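Local coordinates for protein purine phosphoribosyltransferase (PDB 1VDM) that probably acts as a purine phosphoribosyltransferase, moving a phosphoribosyl group between its diphosphate donor and a purine base, at residues A120-T125 with E137-F142; D91-G96 with T125-D130; A14-A19 with S45-D50; V29-A34 with K54-K59; G79-K84 with E104-L109. All coordinates share one frame; numbering follows the deposited sequence.

Contact 1: A120-T125 with E137-F142; sequences AMKPWT and EKWIVF
Lys122 reaches across to the backbone of Lys138 and Trp139. Its CB lies over one face of the Trp124 ring, 3.7 Å above the plane and offset toward the rim. CG stands anti to the carbonyl carbon (chi1 -72°), and the chain is extended from there, which carries the ammonium group up to that backbone. Lys122 CE comes nearest Lys138 O, at a short and somewhat doubtful 3.0 Å. NZ is also near that oxygen, but the angle is too poor for a hydrogen bond. Lys122 NZ lies 4.0 Å from Trp139 CE3 and approaches that ring obliquely. A water accepts from Lys122 NZ at 3.0 Å and donates to Glu137 O, so it bridges the two segments. The charge itself is met by Asp94, in a salt bridge. Trp124 and Pro123 both touch Glu137. The Trp124 ring turns its edge to Glu137 O, with CH2 at 3.6 Å. Glu137 CG touches Trp124 CZ3 and lies 3.8 Å from Pro123 CG, and the Pro123 and Glu137 side chains cross at about a right angle. Further along, Ala120 CB meets Ile140 CD1 at 3.8 Å. Strand 120-121 lies between strands 92-93 and 134-135 in a small parallel sheet, while strand 139-141 pairs with strand 3-5. Val92 packs against both Ala120 and Ile140.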
# COMPACT_ATOMS: atom_id res chain seq x y z
N ALA G 120 -10.86 -36.25 -15.14
CA ALA G 120 -11.02 -37.65 -14.76
C ALA G 120 -11.99 -38.40 -15.65
O ALA G 120 -12.73 -37.80 -16.43
CB ALA G 120 -11.49 -37.74 -13.31
N MET G 121 -11.96 -39.72 -15.54
CA MET G 121 -12.86 -40.57 -16.32
C MET G 121 -13.25 -41.77 -15.48
O MET G 121 -12.54 -42.16 -14.55
CB MET G 121 -12.19 -41.06 -17.60
CG MET G 121 -11.18 -42.19 -17.40
SD MET G 121 -11.52 -43.68 -18.39
CE MET G 121 -11.01 -44.95 -17.25
N LYS G 122 -14.40 -42.35 -15.81
CA LYS G 122 -14.89 -43.53 -15.12
C LYS G 122 -14.80 -44.70 -16.09
O LYS G 122 -15.16 -44.58 -17.27
CB LYS G 122 -16.30 -43.27 -14.61
CG LYS G 122 -16.30 -42.29 -13.44
CD LYS G 122 -17.68 -41.77 -13.11
CE LYS G 122 -17.66 -41.01 -11.79
NZ LYS G 122 -19.02 -40.58 -11.39
N PRO G 123 -14.30 -45.86 -15.62
CA PRO G 123 -14.11 -47.11 -16.36
C PRO G 123 -15.11 -47.50 -17.45
O PRO G 123 -14.72 -47.99 -18.51
CB PRO G 123 -14.06 -48.16 -15.24
CG PRO G 123 -13.40 -47.42 -14.13
CD PRO G 123 -14.10 -46.08 -14.17
N TRP G 124 -16.39 -47.26 -17.21
CA TRP G 124 -17.42 -47.64 -18.16
C TRP G 124 -17.76 -46.67 -19.27
O TRP G 124 -18.44 -47.04 -20.22
CB TRP G 124 -18.70 -47.95 -17.40
CG TRP G 124 -19.08 -46.88 -16.44
CD1 TRP G 124 -19.64 -45.68 -16.73
CD2 TRP G 124 -18.87 -46.90 -15.02
NE1 TRP G 124 -19.81 -44.95 -15.58
CE2 TRP G 124 -19.34 -45.67 -14.51
CE3 TRP G 124 -18.33 -47.84 -14.13
CZ2 TRP G 124 -19.29 -45.35 -13.15
CZ3 TRP G 124 -18.29 -47.53 -12.77
CH2 TRP G 124 -18.76 -46.29 -12.30
N THR G 125 -17.30 -45.43 -19.15
CA THR G 125 -17.58 -44.40 -20.15
C THR G 125 -17.51 -44.91 -21.60
O THR G 125 -16.72 -45.79 -21.92
CB THR G 125 -16.60 -43.23 -20.02
OG1 THR G 125 -16.96 -42.20 -20.95
CG2 THR G 125 -15.19 -43.69 -20.32
N GLU G 137 -14.40 -44.88 -9.78
CA GLU G 137 -15.75 -45.36 -9.99
C GLU G 137 -16.71 -44.60 -9.08
O GLU G 137 -17.93 -44.62 -9.27
CB GLU G 137 -15.84 -46.87 -9.71
CG GLU G 137 -15.05 -47.73 -10.70
CD GLU G 137 -15.17 -49.23 -10.41
OE1 GLU G 137 -14.56 -50.03 -11.16
OE2 GLU G 137 -15.88 -49.60 -9.45
N LYS G 138 -16.15 -43.91 -8.10
CA LYS G 138 -16.94 -43.13 -7.15
C LYS G 138 -17.45 -41.84 -7.76
O LYS G 138 -17.06 -41.46 -8.87
CB LYS G 138 -16.10 -42.78 -5.92
CG LYS G 138 -15.60 -43.97 -5.13
CD LYS G 138 -15.01 -43.49 -3.82
CE LYS G 138 -14.43 -44.64 -3.02
NZ LYS G 138 -13.78 -44.14 -1.78
N TRP G 139 -18.36 -41.18 -7.05
CA TRP G 139 -18.87 -39.91 -7.52
C TRP G 139 -17.85 -38.86 -7.09
O TRP G 139 -17.37 -38.86 -5.94
CB TRP G 139 -20.24 -39.60 -6.91
CG TRP G 139 -20.76 -38.23 -7.27
CD1 TRP G 139 -20.60 -37.08 -6.54
CD2 TRP G 139 -21.47 -37.86 -8.45
NE1 TRP G 139 -21.17 -36.02 -7.20
CE2 TRP G 139 -21.71 -36.47 -8.38
CE3 TRP G 139 -21.93 -38.56 -9.57
CZ2 TRP G 139 -22.39 -35.77 -9.38
CZ3 TRP G 139 -22.61 -37.87 -10.57
CH2 TRP G 139 -22.83 -36.48 -10.46
N ILE G 140 -17.49 -37.98 -8.02
CA ILE G 140 -16.50 -36.94 -7.73
C ILE G 140 -17.10 -35.58 -7.40
O ILE G 140 -17.88 -35.03 -8.19
CB ILE G 140 -15.53 -36.73 -8.91
CG1 ILE G 140 -14.98 -38.07 -9.39
CG2 ILE G 140 -14.37 -35.83 -8.48
CD1 ILE G 140 -14.20 -37.95 -10.67
N VAL G 141 -16.74 -35.05 -6.24
CA VAL G 141 -17.20 -33.72 -5.85
C VAL G 141 -16.03 -32.79 -6.14
O VAL G 141 -14.99 -32.87 -5.48
CB VAL G 141 -17.55 -33.62 -4.35
CG1 VAL G 141 -18.02 -32.22 -4.04
CG2 VAL G 141 -18.62 -34.64 -3.99
N PHE G 142 -16.19 -31.93 -7.13
CA PHE G 142 -15.13 -30.99 -7.49
C PHE G 142 -15.03 -29.82 -6.49
O PHE G 142 -15.96 -29.55 -5.73
CB PHE G 142 -15.36 -30.48 -8.91
CG PHE G 142 -15.15 -31.53 -9.95
CD1 PHE G 142 -16.24 -32.15 -10.57
CD2 PHE G 142 -13.86 -31.92 -10.32
CE1 PHE G 142 -16.04 -33.15 -11.53
CE2 PHE G 142 -13.66 -32.92 -11.28
CZ PHE G 142 -14.75 -33.54 -11.89
O HOH W 1 -20.22 -42.80 -9.70

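Contact 2: D91-G96 with T125-D130; sequences DVSDTG and TSVVPD
Ser93 and Thr125 join their hydroxyls across the contact. Ser93 OG accepts from Thr125 OG1 at 2.8 Å and donates to Val127 O at 2.7 Å, so both roles of this buried hydroxyl are used. Ser93 CB lies 3.7 Å from Pro129 CG. At Asp94 the backbone O lies close to Thr125 CA, while the carboxylate pairs with Lys122 in a salt bridge and accepts from Trp124 NE1. Thr95 O accepts from Ser126 N at 3.0 Å, with the donor above the carbonyl plane. Gly96 follows as N-cap of helix 97-107; a CB there would clash with Ser126 OG and Val127 N. Thr125 OG1 also accepts from Val127 N at 3.1 Å, closing an ST turn. A valine in place of Thr125 would probably leave Ser93 OG without its donor and Val127 N without its acceptor, freeing the turn to shift. Segment 91-96 lies in what is probably the phosphoribosyl diphosphate-binding loop, as in type I phosphoribosyltransferases, between a core strand and a helix.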
# COMPACT_ATOMS: atom_id res chain seq x y z
N ASP G 91 -14.86 -31.83 -17.29
CA ASP G 91 -14.29 -32.23 -16.00
C ASP G 91 -14.11 -33.75 -15.86
O ASP G 91 -13.12 -34.23 -15.32
CB ASP G 91 -15.14 -31.65 -14.85
CG ASP G 91 -16.63 -31.97 -15.04
OD1 ASP G 91 -16.99 -32.39 -16.15
OD2 ASP G 91 -17.40 -31.75 -14.11
N VAL G 92 -15.12 -34.51 -16.32
CA VAL G 92 -15.00 -35.96 -16.21
C VAL G 92 -15.90 -36.70 -17.20
O VAL G 92 -16.99 -36.27 -17.55
CB VAL G 92 -15.37 -36.36 -14.77
CG1 VAL G 92 -16.83 -36.00 -14.49
CG2 VAL G 92 -15.17 -37.85 -14.58
N SER G 93 -15.38 -37.84 -17.67
CA SER G 93 -16.16 -38.67 -18.59
C SER G 93 -16.83 -39.82 -17.84
O SER G 93 -16.24 -40.86 -17.57
CB SER G 93 -15.18 -39.24 -19.62
OG SER G 93 -15.90 -39.61 -20.80
N ASP G 94 -18.10 -39.60 -17.45
CA ASP G 94 -18.80 -40.63 -16.69
C ASP G 94 -19.40 -41.71 -17.59
O ASP G 94 -18.93 -42.83 -17.67
CB ASP G 94 -19.90 -39.97 -15.86
CG ASP G 94 -20.27 -40.91 -14.72
OD1 ASP G 94 -20.80 -40.42 -13.73
OD2 ASP G 94 -20.01 -42.11 -14.83
N THR G 95 -20.50 -41.35 -18.27
CA THR G 95 -21.08 -42.30 -19.22
C THR G 95 -20.66 -41.99 -20.66
O THR G 95 -20.72 -42.83 -21.54
CB THR G 95 -22.60 -42.26 -19.09
OG1 THR G 95 -23.07 -40.94 -19.42
CG2 THR G 95 -23.01 -42.59 -17.66
N GLY G 96 -20.23 -40.75 -20.88
CA GLY G 96 -19.80 -40.32 -22.20
C GLY G 96 -20.99 -39.80 -22.97
O GLY G 96 -20.91 -39.47 -24.16
N THR G 125 -17.30 -45.43 -19.15
CA THR G 125 -17.58 -44.40 -20.15
C THR G 125 -17.51 -44.91 -21.60
O THR G 125 -16.72 -45.79 -21.92
CB THR G 125 -16.60 -43.23 -20.02
OG1 THR G 125 -16.96 -42.20 -20.95
CG2 THR G 125 -15.19 -43.69 -20.32
N SER G 126 -18.36 -44.35 -22.46
CA SER G 126 -18.37 -44.74 -23.86
C SER G 126 -17.45 -43.82 -24.65
O SER G 126 -17.33 -43.94 -25.87
CB SER G 126 -19.79 -44.65 -24.42
OG SER G 126 -20.22 -43.31 -24.52
N VAL G 127 -16.82 -42.88 -23.95
CA VAL G 127 -15.89 -41.93 -24.57
C VAL G 127 -14.67 -41.73 -23.70
O VAL G 127 -14.65 -40.86 -22.82
CB VAL G 127 -16.55 -40.56 -24.83
CG1 VAL G 127 -15.50 -39.54 -25.23
CG2 VAL G 127 -17.58 -40.67 -25.94
N VAL G 128 -13.65 -42.54 -23.94
CA VAL G 128 -12.40 -42.44 -23.20
C VAL G 128 -11.71 -41.17 -23.64
O VAL G 128 -11.59 -40.90 -24.84
CB VAL G 128 -11.47 -43.64 -23.49
CG1 VAL G 128 -10.17 -43.50 -22.69
CG2 VAL G 128 -12.18 -44.94 -23.13
N PRO G 129 -11.27 -40.34 -22.68
CA PRO G 129 -10.59 -39.09 -23.05
C PRO G 129 -9.21 -39.37 -23.63
O PRO G 129 -8.53 -40.32 -23.23
CB PRO G 129 -10.51 -38.34 -21.71
CG PRO G 129 -11.69 -38.89 -20.94
CD PRO G 129 -11.59 -40.36 -21.25
N ASP G 130 -8.78 -38.56 -24.59
CA ASP G 130 -7.46 -38.76 -25.17
C ASP G 130 -6.43 -38.40 -24.11
O ASP G 130 -5.32 -38.95 -24.11
CB ASP G 130 -7.30 -37.92 -26.42
CG ASP G 130 -8.30 -38.29 -27.49
OD1 ASP G 130 -9.35 -37.62 -27.58
OD2 ASP G 130 -8.05 -39.27 -28.22

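Contact 3: A14-A19 with S45-D50; sequences AIFALA and SHILGD
Ile47 pushes its two branches against helix 8-23, and this is the tight part of the contact. With chi1 at -54°, Ile47 CG2 is anti to the backbone N and meets Ala19 CB at 3.7 Å. The other branch ends in CD1, which fits between two consecutive side chains. Ile47 CD1 lies 3.7 Å from Ile15 CG2 and 3.8 Å from Phe16 CE1. Ile47 and Phe16 cross at about a right angle, and the methyl reaches the ring obliquely. All of this is apolar packing. Leu48 marks the looser side. It is the first residue beyond helix 38-47 and is partly exposed. Leu48 CD2 stands 3.9 Å from Ala19 O and 4.5 Å from Ala19 CB. Phe16 is partly exposed too, and its ring stacks on Phe16 of the fifth subunit. Ile47 also packs on Glu146 of the fourth subunit. Within the chain, Ile15 continues the interface along helix 38-47 to Pro40, Arg43 and Leu44, while Leu48 leans on Leu22 and Arg23 near the end of helix 8-23.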
# COMPACT_ATOMS: atom_id res chain seq x y z
N ALA G 14 -3.47 -31.04 -12.08
CA ALA G 14 -4.01 -31.88 -13.14
C ALA G 14 -4.09 -31.09 -14.43
O ALA G 14 -3.79 -31.60 -15.51
CB ALA G 14 -5.39 -32.39 -12.76
N ILE G 15 -4.52 -29.83 -14.32
CA ILE G 15 -4.64 -28.97 -15.49
C ILE G 15 -3.26 -28.66 -16.08
O ILE G 15 -3.11 -28.60 -17.29
CB ILE G 15 -5.34 -27.65 -15.14
CG1 ILE G 15 -6.81 -27.91 -14.85
CG2 ILE G 15 -5.20 -26.65 -16.29
CD1 ILE G 15 -7.57 -26.66 -14.47
N PHE G 16 -2.27 -28.46 -15.22
CA PHE G 16 -0.92 -28.17 -15.69
C PHE G 16 -0.34 -29.35 -16.44
O PHE G 16 0.34 -29.18 -17.46
CB PHE G 16 0.01 -27.77 -14.52
CG PHE G 16 -0.03 -26.29 -14.19
CD1 PHE G 16 0.35 -25.34 -15.15
CD2 PHE G 16 -0.48 -25.84 -12.94
CE1 PHE G 16 0.27 -23.96 -14.86
CE2 PHE G 16 -0.55 -24.46 -12.65
CZ PHE G 16 -0.18 -23.52 -13.62
N ALA G 17 -0.62 -30.56 -15.95
CA ALA G 17 -0.14 -31.79 -16.58
C ALA G 17 -0.77 -31.94 -17.96
O ALA G 17 -0.10 -32.28 -18.93
CB ALA G 17 -0.49 -32.99 -15.70
N LEU G 18 -2.07 -31.69 -18.05
CA LEU G 18 -2.77 -31.80 -19.31
C LEU G 18 -2.19 -30.80 -20.30
O LEU G 18 -1.96 -31.12 -21.46
CB LEU G 18 -4.27 -31.53 -19.10
CG LEU G 18 -4.98 -32.58 -18.23
CD1 LEU G 18 -6.34 -32.06 -17.77
CD2 LEU G 18 -5.13 -33.87 -19.03
N ALA G 19 -1.95 -29.58 -19.83
CA ALA G 19 -1.39 -28.52 -20.67
C ALA G 19 -0.12 -28.97 -21.38
O ALA G 19 -0.01 -28.85 -22.59
CB ALA G 19 -1.10 -27.28 -19.84
N SER G 45 -7.31 -22.29 -21.64
CA SER G 45 -7.34 -21.23 -22.63
C SER G 45 -6.19 -20.25 -22.36
O SER G 45 -5.53 -19.78 -23.28
CB SER G 45 -8.66 -20.47 -22.58
OG SER G 45 -8.68 -19.44 -23.55
N HIS G 46 -5.96 -19.96 -21.08
CA HIS G 46 -4.90 -19.05 -20.65
C HIS G 46 -3.52 -19.71 -20.79
O HIS G 46 -2.64 -19.16 -21.44
CB HIS G 46 -5.12 -18.64 -19.18
CG HIS G 46 -6.23 -17.66 -18.98
ND1 HIS G 46 -6.09 -16.32 -19.26
CD2 HIS G 46 -7.50 -17.82 -18.53
CE1 HIS G 46 -7.23 -15.69 -18.99
NE2 HIS G 46 -8.09 -16.58 -18.54
N ILE G 47 -3.35 -20.88 -20.18
CA ILE G 47 -2.09 -21.62 -20.21
C ILE G 47 -1.55 -21.95 -21.60
O ILE G 47 -0.34 -22.12 -21.77
CB ILE G 47 -2.20 -22.95 -19.43
CG1 ILE G 47 -2.71 -22.70 -18.02
CG2 ILE G 47 -0.84 -23.62 -19.36
CD1 ILE G 47 -2.80 -23.95 -17.17
N LEU G 48 -2.42 -22.05 -22.59
CA LEU G 48 -1.98 -22.39 -23.94
C LEU G 48 -1.88 -21.20 -24.90
O LEU G 48 -2.01 -21.37 -26.11
CB LEU G 48 -2.90 -23.45 -24.53
CG LEU G 48 -2.92 -24.82 -23.84
CD1 LEU G 48 -3.96 -25.70 -24.50
CD2 LEU G 48 -1.54 -25.47 -23.92
N GLY G 49 -1.64 -20.01 -24.37
CA GLY G 49 -1.51 -18.84 -25.22
C GLY G 49 -2.82 -18.18 -25.63
O GLY G 49 -3.03 -17.88 -26.81
N ASP G 50 -3.69 -17.95 -24.66
CA ASP G 50 -4.99 -17.33 -24.91
C ASP G 50 -5.66 -17.75 -26.21
O ASP G 50 -6.09 -16.89 -26.99
CB ASP G 50 -4.87 -15.80 -24.87
CG ASP G 50 -4.77 -15.25 -23.46
OD1 ASP G 50 -4.73 -14.01 -23.30
OD2 ASP G 50 -4.72 -16.05 -22.50

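Contact 4: V29-A34 with K54-K59; sequences VIIGVA and KVIDVK
Two parallel strands of a beta-alpha-beta unit lie side by side here, with Ile31 paired to Lys54, Gly32 to Val55 and Val33 to Ile56. Four backbone bonds join them. Lys54 N donates to Ile30 O at 2.7 Å, and Gly32 N returns to Lys54 O at 2.9 Å. Ile56 N then donates to Gly32 O at 3.1 Å, and Ala34 N to Ile56 O at 3.0 Å. Ile31 CA adds a CA-H...O contact to Lys54 O. Helix 38-47 makes the crossover between the strands, which belong to the mixed five-stranded sheet at the core of the phosphoribosyltransferase fold. On the face that carries Ile31, Val33, Lys54 and Ile56, CG2 of Ile56 makes the apolar contacts to Ile31 and Val33. Ile56 CG2 sits 4.0 Å from Ile31 CG2 and 4.3 Å from Val33 CG2. The torsion explains this: CG1 of Ile56 is anti to the backbone N (chi1 -167°), which leaves CG2 between N and the carbonyl carbon, facing the neighbouring strand. Helix 97-107 packs on this face through Val106 on Ile31 and Thr98 on Val33. Lys54 NZ is hydrogen-bonded to His78 O. At the far end Ala34 CB lies against the Asp57 carboxylate, 3.6 Å from OD2. Asp57 OD1 is held by Lys59 NZ in a salt bridge of 2.8 Å, met from above the carboxylate plane.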
# COMPACT_ATOMS: atom_id res chain seq x y z
N VAL G 29 -8.41 -24.19 -31.05
CA VAL G 29 -9.59 -23.73 -30.33
C VAL G 29 -9.99 -24.71 -29.23
O VAL G 29 -9.73 -25.91 -29.33
CB VAL G 29 -10.77 -23.54 -31.30
CG1 VAL G 29 -11.09 -24.86 -32.00
CG2 VAL G 29 -11.99 -23.02 -30.56
N ILE G 30 -10.61 -24.19 -28.18
CA ILE G 30 -11.06 -25.00 -27.07
C ILE G 30 -12.57 -24.91 -26.94
O ILE G 30 -13.17 -23.83 -27.09
CB ILE G 30 -10.46 -24.56 -25.73
CG1 ILE G 30 -8.94 -24.75 -25.73
CG2 ILE G 30 -11.06 -25.38 -24.61
CD1 ILE G 30 -8.28 -24.30 -24.43
N ILE G 31 -13.19 -26.04 -26.65
CA ILE G 31 -14.63 -26.11 -26.46
C ILE G 31 -14.87 -26.67 -25.06
O ILE G 31 -14.61 -27.84 -24.79
CB ILE G 31 -15.29 -27.03 -27.53
CG1 ILE G 31 -14.98 -26.48 -28.93
CG2 ILE G 31 -16.79 -27.09 -27.30
CD1 ILE G 31 -15.34 -27.39 -30.05
N GLY G 32 -15.34 -25.79 -24.18
CA GLY G 32 -15.60 -26.21 -22.82
C GLY G 32 -17.03 -26.66 -22.63
O GLY G 32 -17.96 -25.96 -23.03
N VAL G 33 -17.19 -27.84 -22.04
CA VAL G 33 -18.50 -28.39 -21.72
C VAL G 33 -19.00 -27.91 -20.36
O VAL G 33 -18.38 -28.12 -19.33
CB VAL G 33 -18.39 -29.92 -21.73
CG1 VAL G 33 -19.77 -30.54 -21.53
CG2 VAL G 33 -17.82 -30.39 -23.05
N ALA G 34 -20.14 -27.19 -20.38
CA ALA G 34 -20.69 -26.67 -19.14
C ALA G 34 -21.33 -27.78 -18.30
O ALA G 34 -21.79 -28.80 -18.79
CB ALA G 34 -21.74 -25.62 -19.49
N LYS G 54 -14.68 -21.56 -26.84
CA LYS G 54 -16.08 -21.66 -27.22
C LYS G 54 -16.81 -22.45 -26.13
O LYS G 54 -16.27 -23.42 -25.58
CB LYS G 54 -16.22 -22.34 -28.58
CG LYS G 54 -15.85 -21.43 -29.73
CD LYS G 54 -16.08 -22.08 -31.08
CE LYS G 54 -15.81 -21.09 -32.22
NZ LYS G 54 -16.70 -19.89 -32.14
N VAL G 55 -18.02 -22.02 -25.79
CA VAL G 55 -18.78 -22.70 -24.76
C VAL G 55 -20.02 -23.42 -25.28
O VAL G 55 -20.78 -22.89 -26.09
CB VAL G 55 -19.22 -21.71 -23.66
CG1 VAL G 55 -20.10 -22.42 -22.64
CG2 VAL G 55 -17.99 -21.13 -22.99
N ILE G 56 -20.20 -24.65 -24.81
CA ILE G 56 -21.37 -25.44 -25.19
C ILE G 56 -22.01 -25.99 -23.92
O ILE G 56 -21.31 -26.37 -22.98
CB ILE G 56 -20.99 -26.61 -26.14
CG1 ILE G 56 -22.26 -27.18 -26.77
CG2 ILE G 56 -20.22 -27.68 -25.37
CD1 ILE G 56 -22.02 -28.05 -27.99
N ASP G 57 -23.34 -26.00 -23.89
CA ASP G 57 -24.07 -26.53 -22.73
C ASP G 57 -25.08 -27.55 -23.22
O ASP G 57 -25.97 -27.23 -24.01
CB ASP G 57 -24.79 -25.40 -21.98
CG ASP G 57 -25.17 -25.78 -20.54
OD1 ASP G 57 -25.64 -24.89 -19.79
OD2 ASP G 57 -24.99 -26.96 -20.16
N VAL G 58 -24.93 -28.78 -22.76
CA VAL G 58 -25.84 -29.85 -23.13
C VAL G 58 -26.65 -30.27 -21.91
O VAL G 58 -26.10 -30.48 -20.83
CB VAL G 58 -25.08 -31.07 -23.68
CG1 VAL G 58 -26.05 -32.15 -24.10
CG2 VAL G 58 -24.21 -30.65 -24.86
N LYS G 59 -27.96 -30.37 -22.08
CA LYS G 59 -28.82 -30.76 -20.96
C LYS G 59 -29.73 -31.92 -21.33
O LYS G 59 -30.05 -32.15 -22.49
CB LYS G 59 -29.65 -29.54 -20.56
CG LYS G 59 -29.39 -29.11 -19.12
CD LYS G 59 -29.56 -27.60 -18.93
CE LYS G 59 -28.23 -26.89 -18.66
NZ LYS G 59 -28.28 -25.53 -19.20

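Contact 5: G79-K84 with E104-L109; sequences GDLKDK and EEVKKL
Val106 opens the contact from the helix, where its CG1 methyl stands 4.1 Å from Leu81 CD1. The two side chains run obliquely to each other. Both also pack on Val86 and Ile31 of the core sheet, so the 79-84 loop and the helix share one apolar patch. Leu109 then carries most of the contact. Leu109 CB lies 4.1 Å from Leu81 CG. CG is anti to the carbonyl carbon (chi1 -66°), which turns the isobutyl branch to the Gly79 carbonyl. Gly79 O is 3.3 Å from Leu109 CD1; its still shorter distance to CD2 is doubtful. Leu109 also touches Ile77. Its own carbonyl O accepts from Leu81 N at 2.7 Å with an N-H...O angle of 163°, the donor tilted 32° from the carbonyl plane. Asp80 CB lies beside that same oxygen at 3.3 Å. Cutting Leu109 back to an alanine is likely to open a gap beside Gly79 and Ile77, while the backbone bond could remain. The chemistry is thus divided. One short backbone bond sets the position of the loop against the chain at Leu109, and leucine and valine carbons fill the space between them.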
# COMPACT_ATOMS: atom_id res chain seq x y z
N GLY G 79 -19.91 -20.75 -35.82
CA GLY G 79 -18.73 -20.57 -36.65
C GLY G 79 -18.25 -21.95 -37.07
O GLY G 79 -18.64 -22.93 -36.44
N ASP G 80 -17.44 -22.06 -38.11
CA ASP G 80 -16.97 -23.39 -38.50
C ASP G 80 -15.55 -23.62 -38.01
O ASP G 80 -14.80 -22.68 -37.76
CB ASP G 80 -17.05 -23.59 -40.02
CG ASP G 80 -15.96 -22.85 -40.77
OD1 ASP G 80 -15.74 -23.18 -41.95
OD2 ASP G 80 -15.33 -21.95 -40.17
N LEU G 81 -15.18 -24.89 -37.88
CA LEU G 81 -13.86 -25.25 -37.41
C LEU G 81 -13.11 -26.05 -38.46
O LEU G 81 -12.47 -27.05 -38.15
CB LEU G 81 -13.97 -26.08 -36.13
CG LEU G 81 -14.94 -25.52 -35.08
CD1 LEU G 81 -14.89 -26.40 -33.84
CD2 LEU G 81 -14.57 -24.08 -34.75
N LYS G 82 -13.21 -25.60 -39.71
CA LYS G 82 -12.54 -26.27 -40.82
C LYS G 82 -11.02 -26.09 -40.66
O LYS G 82 -10.54 -24.98 -40.40
CB LYS G 82 -13.02 -25.68 -42.15
CG LYS G 82 -12.61 -26.47 -43.39
CD LYS G 82 -13.23 -27.86 -43.38
CE LYS G 82 -12.88 -28.65 -44.64
NZ LYS G 82 -13.55 -29.99 -44.67
N ASP G 83 -10.27 -27.18 -40.81
CA ASP G 83 -8.81 -27.15 -40.69
C ASP G 83 -8.33 -26.68 -39.31
O ASP G 83 -7.15 -26.33 -39.15
CB ASP G 83 -8.19 -26.25 -41.77
CG ASP G 83 -8.34 -26.84 -43.18
OD1 ASP G 83 -7.84 -26.21 -44.14
OD2 ASP G 83 -8.97 -27.91 -43.31
N LYS G 84 -9.22 -26.69 -38.33
CA LYS G 84 -8.87 -26.27 -36.98
C LYS G 84 -8.73 -27.45 -36.02
O LYS G 84 -9.63 -28.28 -35.91
CB LYS G 84 -9.90 -25.29 -36.43
CG LYS G 84 -9.79 -23.89 -36.99
CD LYS G 84 -10.84 -22.98 -36.37
CE LYS G 84 -10.63 -21.54 -36.78
NZ LYS G 84 -11.74 -20.68 -36.27
N GLU G 104 -20.52 -34.43 -31.89
CA GLU G 104 -21.36 -34.33 -33.07
C GLU G 104 -21.58 -32.88 -33.49
O GLU G 104 -21.80 -32.58 -34.66
CB GLU G 104 -22.71 -35.01 -32.84
CG GLU G 104 -22.67 -36.52 -33.01
CD GLU G 104 -22.56 -36.95 -34.47
OE1 GLU G 104 -22.30 -38.14 -34.72
OE2 GLU G 104 -22.74 -36.08 -35.36
N GLU G 105 -21.54 -31.97 -32.52
CA GLU G 105 -21.71 -30.56 -32.82
C GLU G 105 -20.40 -30.01 -33.37
O GLU G 105 -20.38 -29.04 -34.14
CB GLU G 105 -22.13 -29.80 -31.56
CG GLU G 105 -23.47 -30.24 -30.99
CD GLU G 105 -24.60 -30.12 -31.99
OE1 GLU G 105 -24.84 -29.00 -32.49
OE2 GLU G 105 -25.24 -31.15 -32.29
N VAL G 106 -19.29 -30.64 -32.98
CA VAL G 106 -17.97 -30.23 -33.43
C VAL G 106 -17.69 -30.71 -34.85
O VAL G 106 -16.93 -30.08 -35.58
CB VAL G 106 -16.88 -30.77 -32.49
CG1 VAL G 106 -15.52 -30.34 -32.99
CG2 VAL G 106 -17.12 -30.24 -31.09
N LYS G 107 -18.31 -31.82 -35.24
CA LYS G 107 -18.12 -32.34 -36.58
C LYS G 107 -19.02 -31.59 -37.55
O LYS G 107 -18.65 -31.36 -38.70
CB LYS G 107 -18.44 -33.84 -36.64
CG LYS G 107 -17.45 -34.71 -35.90
CD LYS G 107 -17.70 -36.19 -36.17
CE LYS G 107 -16.67 -37.04 -35.45
NZ LYS G 107 -16.80 -38.49 -35.77
N LYS G 108 -20.20 -31.19 -37.08
CA LYS G 108 -21.14 -30.45 -37.92
C LYS G 108 -20.54 -29.12 -38.34
O LYS G 108 -20.99 -28.51 -39.31
CB LYS G 108 -22.45 -30.17 -37.16
CG LYS G 108 -23.34 -31.37 -36.89
CD LYS G 108 -24.60 -30.91 -36.19
CE LYS G 108 -25.52 -32.05 -35.80
NZ LYS G 108 -26.68 -31.54 -35.00
N LEU G 109 -19.53 -28.68 -37.59
CA LEU G 109 -18.85 -27.41 -37.88
C LEU G 109 -17.58 -27.63 -38.70
O LEU G 109 -16.83 -26.70 -38.96
CB LEU G 109 -18.53 -26.67 -36.58
CG LEU G 109 -19.75 -26.18 -35.78
CD1 LEU G 109 -19.30 -25.47 -34.51
CD2 LEU G 109 -20.57 -25.24 -36.65

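Contacts 1 and 2 form one cluster, with centres about 9 Å apart. They share Thr125, and Trp124 NE1 lies 2.9 Å from Asp94 OD2, a probable hydrogen bond. Contacts 4 and 5 also touch: Ile31 CD1 is 3.5 Å from Val106 CG2. Contact 3 meets contact 4 where Ile30 CD1 approaches Ser45 N, on the crossover helix. Contacts 1 and 5 lie on opposite sides of the chain's centre, about 28 Å apart between centres. By family resemblance, the active site probably lies at the C-terminal edge of the core sheet, near the 91-96 loop of contact 2; contact 4, in that sheet, has its centre about 15 Å from that of contact 2.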